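Local coordinates for uncharacterized protein Atu2129 (Agrobacterium tumefaciens, PDB 3DNH) that is of unknown function but has a CREG-like beta-barrel of the FMN-binding superfamily, without flavin binding being established, at residues A28-R33 with I167-R173. Residues are numbered along the deposited sequence; the frame is centred on the assembly and turned at random.
Sequences AVRVAR and ITPADLR
Ile167 reaches helix 28-38 with the end of its chain: with CG1 anti to the carbonyl carbon and the chain then extended, CD1 lies 3.6 Å from Ala28 CB and 3.8 Å from Ala32 CB. These two methyls, one helical turn apart, both point toward segment 167-173, and both touch Ile167 CD1. Leu172 starts away from the helix, but its CD2 branch returns to within 3.7 Å of Ala32 CB. Beside this apolar patch, Val29 and Asp171 cross at about a right angle, and Val29 CG2 comes 3.6 Å from Asp171 OD2. That same oxygen accepts a nearly straight bond (172°) from Thr168 N, arriving from above the carboxylate plane, the side-chain half of a capping-box-like arrangement at the start of the short, weakly bonded turn 169-172. Arg33 CD lies 3.3 Å from Asp171 O, and the bend at chi3 (79°) turns NE toward a bridging water. This water accepts from Arg33 NE at 3.1 Å in the guanidinium plane and donates to Leu172 O; NH2 forms a salt bridge with Asp222 and a hydrogen bond with Thr174 OG1. Helix and turn pack together over strands 144-157 and 106-115 of the closed antiparallel barrel, consistent with the FMN-binding split-barrel fold.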
loop_
_atom_site.group_PDB
_atom_site.type_symbol
_atom_site.label_atom_id
_atom_site.label_comp_id
_atom_site.label_asym_id
_atom_site.label_seq_id
_atom_site.Cartn_x
_atom_site.Cartn_y
_atom_site.Cartn_z
ATOM N N ALA A 28 -2.471 -1.711 -21.470
ATOM C CA ALA A 28 -1.464 -1.805 -20.446
ATOM C C ALA A 28 -0.746 -0.485 -20.198
ATOM O O ALA A 28 -0.674 -0.052 -19.058
ATOM C CB ALA A 28 -0.479 -2.907 -20.777
ATOM N N VAL A 29 -0.249 0.150 -21.262
ATOM C CA VAL A 29 0.598 1.346 -21.156
ATOM C C VAL A 29 -0.200 2.528 -20.583
ATOM O O VAL A 29 0.238 3.199 -19.652
ATOM C CB VAL A 29 1.267 1.703 -22.517
ATOM C CG1 VAL A 29 1.854 3.105 -22.500
ATOM C CG2 VAL A 29 2.343 0.675 -22.848
ATOM N N ARG A 30 -1.392 2.724 -21.108
ATOM C CA ARG A 30 -2.262 3.807 -20.674
ATOM C C ARG A 30 -2.756 3.621 -19.228
ATOM O O ARG A 30 -2.618 4.529 -18.398
ATOM C CB ARG A 30 -3.413 3.976 -21.687
ATOM C CG ARG A 30 -4.550 4.826 -21.176
ATOM C CD ARG A 30 -4.136 6.238 -20.681
ATOM N NE ARG A 30 -5.160 7.163 -21.165
ATOM C CZ ARG A 30 -6.302 7.438 -20.546
ATOM N NH1 ARG A 30 -6.570 6.929 -19.349
ATOM N NH2 ARG A 30 -7.149 8.263 -21.112
ATOM N N VAL A 31 -3.267 2.437 -18.896
ATOM C CA VAL A 31 -3.634 2.141 -17.502
ATOM C C VAL A 31 -2.439 2.345 -16.554
ATOM O O VAL A 31 -2.574 2.916 -15.460
ATOM C CB VAL A 31 -4.196 0.684 -17.354
ATOM C CG1 VAL A 31 -4.311 0.293 -15.896
ATOM C CG2 VAL A 31 -5.548 0.551 -18.028
ATOM N N ALA A 32 -1.262 1.869 -16.976
ATOM C CA ALA A 32 -0.025 2.069 -16.227
ATOM C C ALA A 32 0.344 3.534 -15.992
ATOM O O ALA A 32 0.687 3.901 -14.882
ATOM C CB ALA A 32 1.154 1.334 -16.926
ATOM N N ARG A 33 0.279 4.354 -17.034
ATOM C CA ARG A 33 0.648 5.763 -16.945
ATOM C C ARG A 33 -0.353 6.514 -16.080
ATOM O O ARG A 33 0.007 7.460 -15.388
ATOM C CB ARG A 33 0.809 6.388 -18.342
ATOM C CG ARG A 33 2.165 6.030 -18.958
ATOM C CD ARG A 33 2.381 6.679 -20.329
ATOM N NE ARG A 33 2.769 8.080 -20.164
ATOM C CZ ARG A 33 2.630 8.977 -21.119
ATOM N NH1 ARG A 33 2.153 8.580 -22.286
ATOM N NH2 ARG A 33 2.992 10.249 -20.914
ATOM N N ILE A 167 5.214 -4.164 -20.995
ATOM C CA ILE A 167 5.570 -2.741 -20.918
ATOM C C ILE A 167 7.018 -2.510 -20.484
ATOM O O ILE A 167 7.545 -3.206 -19.617
ATOM C CB ILE A 167 4.688 -2.008 -19.867
ATOM C CG1 ILE A 167 3.209 -2.220 -20.134
ATOM C CG2 ILE A 167 5.034 -0.496 -19.783
ATOM C CD1 ILE A 167 2.354 -1.669 -19.006
ATOM N N THR A 168 7.619 -1.481 -21.068
ATOM C CA THR A 168 8.988 -1.067 -20.815
ATOM C C THR A 168 9.043 0.249 -20.009
ATOM O O THR A 168 8.097 1.037 -20.068
ATOM C CB THR A 168 9.670 -0.821 -22.174
ATOM O OG1 THR A 168 11.034 -0.431 -21.979
ATOM C CG2 THR A 168 8.960 0.283 -22.930
ATOM N N PRO A 169 10.158 0.497 -19.279
ATOM C CA PRO A 169 10.392 1.789 -18.643
ATOM C C PRO A 169 10.145 3.001 -19.556
ATOM O O PRO A 169 9.534 3.976 -19.117
ATOM C CB PRO A 169 11.858 1.692 -18.222
ATOM C CG PRO A 169 12.001 0.256 -17.852
ATOM C CD PRO A 169 11.252 -0.450 -18.963
ATOM N N ALA A 170 10.596 2.923 -20.813
ATOM C CA ALA A 170 10.385 3.977 -21.811
ATOM C C ALA A 170 8.915 4.263 -22.063
ATOM O O ALA A 170 8.549 5.409 -22.328
ATOM C CB ALA A 170 11.076 3.602 -23.156
ATOM N N ASP A 171 8.084 3.216 -22.003
ATOM C CA ASP A 171 6.639 3.351 -22.228
ATOM C C ASP A 171 5.996 4.242 -21.174
ATOM O O ASP A 171 4.992 4.887 -21.420
ATOM C CB ASP A 171 5.934 1.995 -22.163
ATOM C CG ASP A 171 6.040 1.198 -23.449
ATOM O OD1 ASP A 171 6.339 1.761 -24.531
ATOM O OD2 ASP A 171 5.830 -0.028 -23.359
ATOM N N LEU A 172 6.565 4.247 -19.978
ATOM C CA LEU A 172 5.977 5.027 -18.913
ATOM C C LEU A 172 6.404 6.479 -18.935
ATOM O O LEU A 172 5.687 7.337 -18.395
ATOM C CB LEU A 172 6.289 4.429 -17.542
ATOM C CG LEU A 172 5.846 3.008 -17.278
ATOM C CD1 LEU A 172 5.984 2.803 -15.772
ATOM C CD2 LEU A 172 4.417 2.795 -17.723
ATOM N N ARG A 173 7.574 6.768 -19.495
ATOM C CA ARG A 173 8.103 8.137 -19.461
ATOM C C ARG A 173 7.385 9.097 -20.361
ATOM O O ARG A 173 6.930 8.709 -21.432
ATOM C CB ARG A 173 9.574 8.175 -19.841
ATOM C CG ARG A 173 10.498 8.213 -18.621
ATOM C CD ARG A 173 11.935 8.523 -19.077
ATOM N NE ARG A 173 12.236 7.936 -20.388
ATOM C CZ ARG A 173 12.681 6.695 -20.592
ATOM N NH1 ARG A 173 12.905 5.862 -19.569
ATOM N NH2 ARG A 173 12.906 6.284 -21.839
HETATM O O HOH W 1 4.387 9.484 -17.949
#